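Side-chain contacts in putative hydrogenase expression/formation protein hupG (Rhodopseudomonas palustris, PDB 2QSI), which is of unknown function but, as a thioredoxin-like member of the HupG/HyaE family, probably takes part in the expression or maturation of hydrogenase: residues T18-E22 with A23-D27; A51-A54 with V55-P58; A75-E78 with R79-A83. One frame throughout, in Å; residues are numbered along the deposited sequence.

Contact 1. Residues T18-E22 with A23-D27; sequences TLVDE and ATVDD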
# COMPACT_ATOMS: atom_id res chain seq x y z
N THR A 18 8.22 16.70 5.27
CA THR A 18 9.41 16.57 4.50
C THR A 18 9.05 17.04 3.14
O THR A 18 7.87 17.36 2.88
CB THR A 18 9.90 15.09 4.36
OG1 THR A 18 9.28 14.27 5.34
CG2 THR A 18 11.41 15.06 4.49
N LEU A 19 10.06 17.08 2.29
CA LEU A 19 9.88 17.27 0.89
C LEU A 19 10.29 15.96 0.21
O LEU A 19 11.41 15.44 0.46
CB LEU A 19 10.73 18.45 0.43
CG LEU A 19 10.56 19.02 -0.96
CD1 LEU A 19 9.12 19.50 -1.19
CD2 LEU A 19 11.59 20.13 -1.11
N VAL A 20 9.38 15.40 -0.58
CA VAL A 20 9.66 14.17 -1.31
C VAL A 20 9.56 14.32 -2.84
O VAL A 20 8.84 15.16 -3.36
CB VAL A 20 8.71 13.00 -0.90
CG1 VAL A 20 8.93 12.60 0.57
CG2 VAL A 20 7.25 13.31 -1.23
N ASP A 21 10.29 13.45 -3.53
CA ASP A 21 10.24 13.38 -4.98
C ASP A 21 10.00 11.95 -5.44
O ASP A 21 9.79 11.06 -4.62
CB ASP A 21 11.52 13.98 -5.61
CG ASP A 21 12.78 13.21 -5.30
OD1 ASP A 21 12.76 11.99 -5.02
OD2 ASP A 21 13.86 13.83 -5.35
N GLU A 22 9.99 11.74 -6.75
CA GLU A 22 9.75 10.39 -7.29
C GLU A 22 10.85 9.40 -6.84
O GLU A 22 10.60 8.21 -6.77
CB GLU A 22 9.57 10.41 -8.83
CG GLU A 22 8.16 10.84 -9.27
CD GLU A 22 8.06 11.23 -10.74
OE1 GLU A 22 8.75 12.18 -11.17
OE2 GLU A 22 7.29 10.58 -11.48
N ALA A 23 12.03 9.90 -6.50
CA ALA A 23 13.13 9.04 -6.03
C ALA A 23 13.01 8.64 -4.56
O ALA A 23 13.46 7.55 -4.18
CB ALA A 23 14.48 9.73 -6.26
N THR A 24 12.43 9.51 -3.73
CA THR A 24 12.38 9.31 -2.27
C THR A 24 11.00 9.00 -1.68
O THR A 24 10.92 8.58 -0.53
CB THR A 24 12.95 10.52 -1.50
OG1 THR A 24 12.09 11.66 -1.64
CG2 THR A 24 14.34 10.86 -2.00
N VAL A 25 9.92 9.20 -2.44
CA VAL A 25 8.57 8.97 -1.89
C VAL A 25 8.26 7.50 -1.54
O VAL A 25 7.64 7.23 -0.50
CB VAL A 25 7.45 9.55 -2.81
CG1 VAL A 25 7.38 8.77 -4.13
CG2 VAL A 25 6.10 9.56 -2.10
N ASP A 26 8.69 6.54 -2.37
CA ASP A 26 8.33 5.12 -2.12
C ASP A 26 8.71 4.69 -0.73
O ASP A 26 7.87 4.18 0.03
CB ASP A 26 8.97 4.16 -3.12
CG ASP A 26 8.42 4.30 -4.51
OD1 ASP A 26 7.31 4.83 -4.71
OD2 ASP A 26 9.11 3.92 -5.44
N ASP A 27 9.98 4.87 -0.38
CA ASP A 27 10.46 4.47 0.93
C ASP A 27 9.83 5.34 2.04
O ASP A 27 9.53 4.82 3.13
CB ASP A 27 12.00 4.49 1.03
CG ASP A 27 12.69 3.55 0.02
OD1 ASP A 27 12.11 2.54 -0.44
OD2 ASP A 27 13.86 3.83 -0.30
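D21 and T24 close a polar turn by exchanging side-chain and backbone hydrogen bonds where the edge strand 18-20 gives way to the helix that runs on to residue 30. The carboxylate of D21 folds back over the turn: CG stands between its own backbone N and carbonyl carbon (chi1 66°), which brings OD1 to the two amides that follow. T24 N meets OD1 at 2.8 Å, nearly end-on to the CG-OD1 bond, while A23 N, at 2.7 Å from OD1, makes only a weak, bent bond. In return, D21 N donates to T24 OG1 at 3.2 Å in an almost straight bond (170°). The carbonyl of D21 is shared as well, taking V25 N at 2.9 Å and, from well above its plane, T24 N. With an alanine in place of D21, A23 N would probably be left without its carboxylate acceptor and T24 N with just the out-of-plane bond to the carbonyl.

Next to this polar turn, the side chains of V20 and V25 cross at about a right angle, CG2 to CG2 at 4.0 Å. V25 CB also lies against D21 O, at 3.3 Å. V25 and E22 reach L81 of helix 78-85, and D26 forms a salt bridge with R84 of that helix. The reciprocal pair, D21 side chain to T24 amide and T24 side chain to D21 amide, meets the definition of a capping box, here at the strand-to-helix turn near the start of a thioredoxin-like fold.

Contact 2. Residues A51-A54 with V55-P58; sequences ADLA and VVLP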
# COMPACT_ATOMS: atom_id res chain seq x y z
N ALA A 51 -0.31 28.04 -0.27
CA ALA A 51 0.42 28.39 0.97
C ALA A 51 -0.50 28.34 2.21
O ALA A 51 -0.03 28.07 3.32
CB ALA A 51 1.07 29.79 0.83
N ASP A 52 -1.78 28.64 2.04
CA ASP A 52 -2.72 28.56 3.15
C ASP A 52 -2.90 27.13 3.64
O ASP A 52 -3.02 26.88 4.87
CB ASP A 52 -4.06 29.17 2.77
CG ASP A 52 -3.97 30.66 2.46
OD1 ASP A 52 -3.13 31.37 3.06
OD2 ASP A 52 -4.77 31.13 1.64
N LEU A 53 -2.91 26.20 2.68
CA LEU A 53 -3.01 24.76 2.98
C LEU A 53 -1.73 24.29 3.65
O LEU A 53 -1.77 23.49 4.58
CB LEU A 53 -3.24 23.96 1.67
CG LEU A 53 -3.26 22.42 1.80
CD1 LEU A 53 -4.07 21.98 3.02
CD2 LEU A 53 -3.80 21.80 0.56
N ALA A 54 -0.59 24.81 3.17
CA ALA A 54 0.71 24.51 3.79
C ALA A 54 0.79 24.88 5.29
O ALA A 54 1.38 24.14 6.11
CB ALA A 54 1.83 25.23 3.02
N VAL A 55 0.24 26.03 5.63
CA VAL A 55 0.27 26.50 7.02
C VAL A 55 -0.62 25.64 7.88
O VAL A 55 -0.26 25.33 9.01
CB VAL A 55 -0.06 28.03 7.20
CG1 VAL A 55 0.85 28.90 6.37
CG2 VAL A 55 -1.48 28.33 6.88
N VAL A 56 -1.76 25.20 7.36
CA VAL A 56 -2.64 24.34 8.15
C VAL A 56 -2.28 22.86 8.20
O VAL A 56 -2.71 22.14 9.10
CB VAL A 56 -4.16 24.50 7.80
CG1 VAL A 56 -4.55 25.97 7.99
CG2 VAL A 56 -4.53 23.98 6.43
N LEU A 57 -1.43 22.42 7.30
CA LEU A 57 -1.16 20.98 7.17
C LEU A 57 -0.58 20.40 8.47
O LEU A 57 -1.07 19.36 8.94
CB LEU A 57 -0.23 20.72 5.98
CG LEU A 57 0.27 19.30 5.72
CD1 LEU A 57 -0.87 18.29 5.63
CD2 LEU A 57 1.09 19.35 4.47
N PRO A 58 0.43 21.07 9.08
CA PRO A 58 0.95 20.51 10.34
C PRO A 58 -0.09 20.50 11.46
O PRO A 58 -0.06 19.61 12.29
CB PRO A 58 2.15 21.44 10.68
CG PRO A 58 2.15 22.48 9.71
CD PRO A 58 1.22 22.20 8.61
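L53 and V56 bring their methyl groups together on helix 50-62, the connecting helix of the beta-alpha-beta unit formed with strands 35-40 and 68-73. The two side chains meet at about a right angle, L53 CD1 lying 4.0 Å from V56 CG2. L53 is set for this by its first torsion, with CG swung opposite the backbone N (chi1 175°). L57, one turn on, adopts the same rotamer, and both leucines pack on F39 and L93 of the sheet; Y114 of the second subunit also packs on L53.

The valines lean back over the preceding turn. V55 straddles two carbonyls, CG1 at 3.3 Å from A51 O and CG2 at 2.9 Å from D52 O, the latter a tight approach. V56 rests its CG2 on L53 O at 3.4 Å.

Regular helical bonds run from V55 N to A51 O and from V56 N to D52 O, but the next, L57 N to L53 O, is weak. The helix then kinks at P58, whose N has no hydrogen to give: the ring carbon CD instead faces A54 O at 3.2 Å.

Contact 3. Residues A75-E78 with R79-A83; sequences AEAE and RGLMA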
# COMPACT_ATOMS: atom_id res chain seq x y z
N ALA A 75 8.22 19.87 -6.86
CA ALA A 75 7.51 20.41 -8.04
C ALA A 75 7.66 19.50 -9.28
O ALA A 75 6.71 19.24 -10.01
CB ALA A 75 8.04 21.81 -8.35
N GLU A 76 8.86 19.00 -9.51
CA GLU A 76 9.13 18.16 -10.68
C GLU A 76 8.44 16.79 -10.58
O GLU A 76 8.20 16.14 -11.61
CB GLU A 76 10.64 18.00 -10.97
CG GLU A 76 11.56 18.02 -9.77
CD GLU A 76 11.72 19.44 -9.20
OE1 GLU A 76 11.16 19.69 -8.12
OE2 GLU A 76 12.37 20.32 -9.84
N ALA A 77 8.10 16.38 -9.34
CA ALA A 77 7.42 15.11 -9.05
C ALA A 77 5.90 15.16 -9.18
O ALA A 77 5.22 14.11 -9.18
CB ALA A 77 7.78 14.65 -7.66
N GLU A 78 5.36 16.38 -9.29
CA GLU A 78 3.92 16.57 -9.29
C GLU A 78 3.19 15.75 -10.34
O GLU A 78 2.26 15.05 -10.02
CB GLU A 78 3.56 18.04 -9.42
CG GLU A 78 3.94 18.83 -8.18
CD GLU A 78 3.84 20.31 -8.34
OE1 GLU A 78 3.59 20.81 -9.47
OE2 GLU A 78 4.04 21.00 -7.33
N ARG A 79 3.61 15.84 -11.60
CA ARG A 79 2.85 15.21 -12.66
C ARG A 79 2.74 13.70 -12.44
O ARG A 79 1.64 13.13 -12.48
CB ARG A 79 3.48 15.51 -14.02
CG ARG A 79 2.60 15.08 -15.20
CD ARG A 79 2.71 16.05 -16.38
NE ARG A 79 2.27 17.41 -16.00
CZ ARG A 79 3.06 18.42 -15.63
NH1 ARG A 79 4.39 18.30 -15.57
NH2 ARG A 79 2.51 19.60 -15.32
N GLY A 80 3.87 13.06 -12.20
CA GLY A 80 3.91 11.62 -12.00
C GLY A 80 3.21 11.16 -10.72
O GLY A 80 2.56 10.13 -10.71
N LEU A 81 3.33 11.93 -9.64
CA LEU A 81 2.70 11.49 -8.40
C LEU A 81 1.19 11.74 -8.39
O LEU A 81 0.41 10.98 -7.76
CB LEU A 81 3.45 12.06 -7.18
CG LEU A 81 4.87 11.50 -6.93
CD1 LEU A 81 5.40 11.96 -5.55
CD2 LEU A 81 5.02 9.93 -7.13
N MSE A 82 0.75 12.78 -9.09
CA MSE A 82 -0.66 13.07 -9.19
C MSE A 82 -1.34 11.91 -9.93
O MSE A 82 -2.38 11.44 -9.54
CB MSE A 82 -0.90 14.38 -9.94
CG MSE A 82 -0.55 15.60 -9.15
SE MSE A 82 -0.67 17.18 -10.25
CE MSE A 82 -2.61 17.37 -10.32
N ALA A 83 -0.69 11.46 -11.00
CA ALA A 83 -1.13 10.32 -11.81
C ALA A 83 -1.15 9.05 -10.98
O ALA A 83 -2.12 8.32 -10.97
CB ALA A 83 -0.19 10.16 -13.02
O HOH W 1 5.83 17.67 -12.47
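M82 lies against the backbone carbonyl of E78 in the first turn of helix 78-85, and both residues line the pocket that holds a dithiothreitol molecule. Backbone hydrogen bonds make the framework: L81 N donates to A77 O and M82 N to E78 O, each at 2.9 Å, the donor close to the line of the C=O bond. Before this regular pattern sets in, one water bridges the turn. It accepts from R79 N at 3.0 Å and donates to A75 O at 3.0 Å, with a weaker bond to E76 O.

One apolar pair forms, A77 CB to L81 CD1 at 4.2 Å, and L81 continues onto F40 of strand 35-40. Packing on a carbonyl is the part of M82, a selenomethionine: CG is anti to its carbonyl carbon (chi1 -73°), which lays CG 3.0 Å and SE 3.6 Å from E78 O. The side chain also touches C90 of the pocket.

The E78 carboxylate adds a polar contact, its OE1 hydrogen-bonded to O2 of the ligand. The helix start thus presents an acidic group and a methionine-type side chain to the pocket; the dithiothreitol probably came from the crystallisation liquor, so it marks a site able to take a small polar molecule without identifying a natural partner.

Contacts 1 and 3 lie on the same side of the chain's centre, about 11 Å apart between centres, and touch directly: E22 CG packs on L81 CD2 and D21 CA on A77 CB. Both are strand-to-helix turns, yet contact 1 ties its helix start with side-chain oxygens, whereas contact 3 relies on backbone bonds and a bridging water, and supplies two residues of the ligand pocket. Contact 2 stands apart, about 19 Å from the centre of each of the others, inside a single helix, where its chemistry is backbone bonding and branched aliphatic packing. Each contact is partly buried, pairing an apolar side on the protein interior with a more open one; only contact 2 also meets the second subunit.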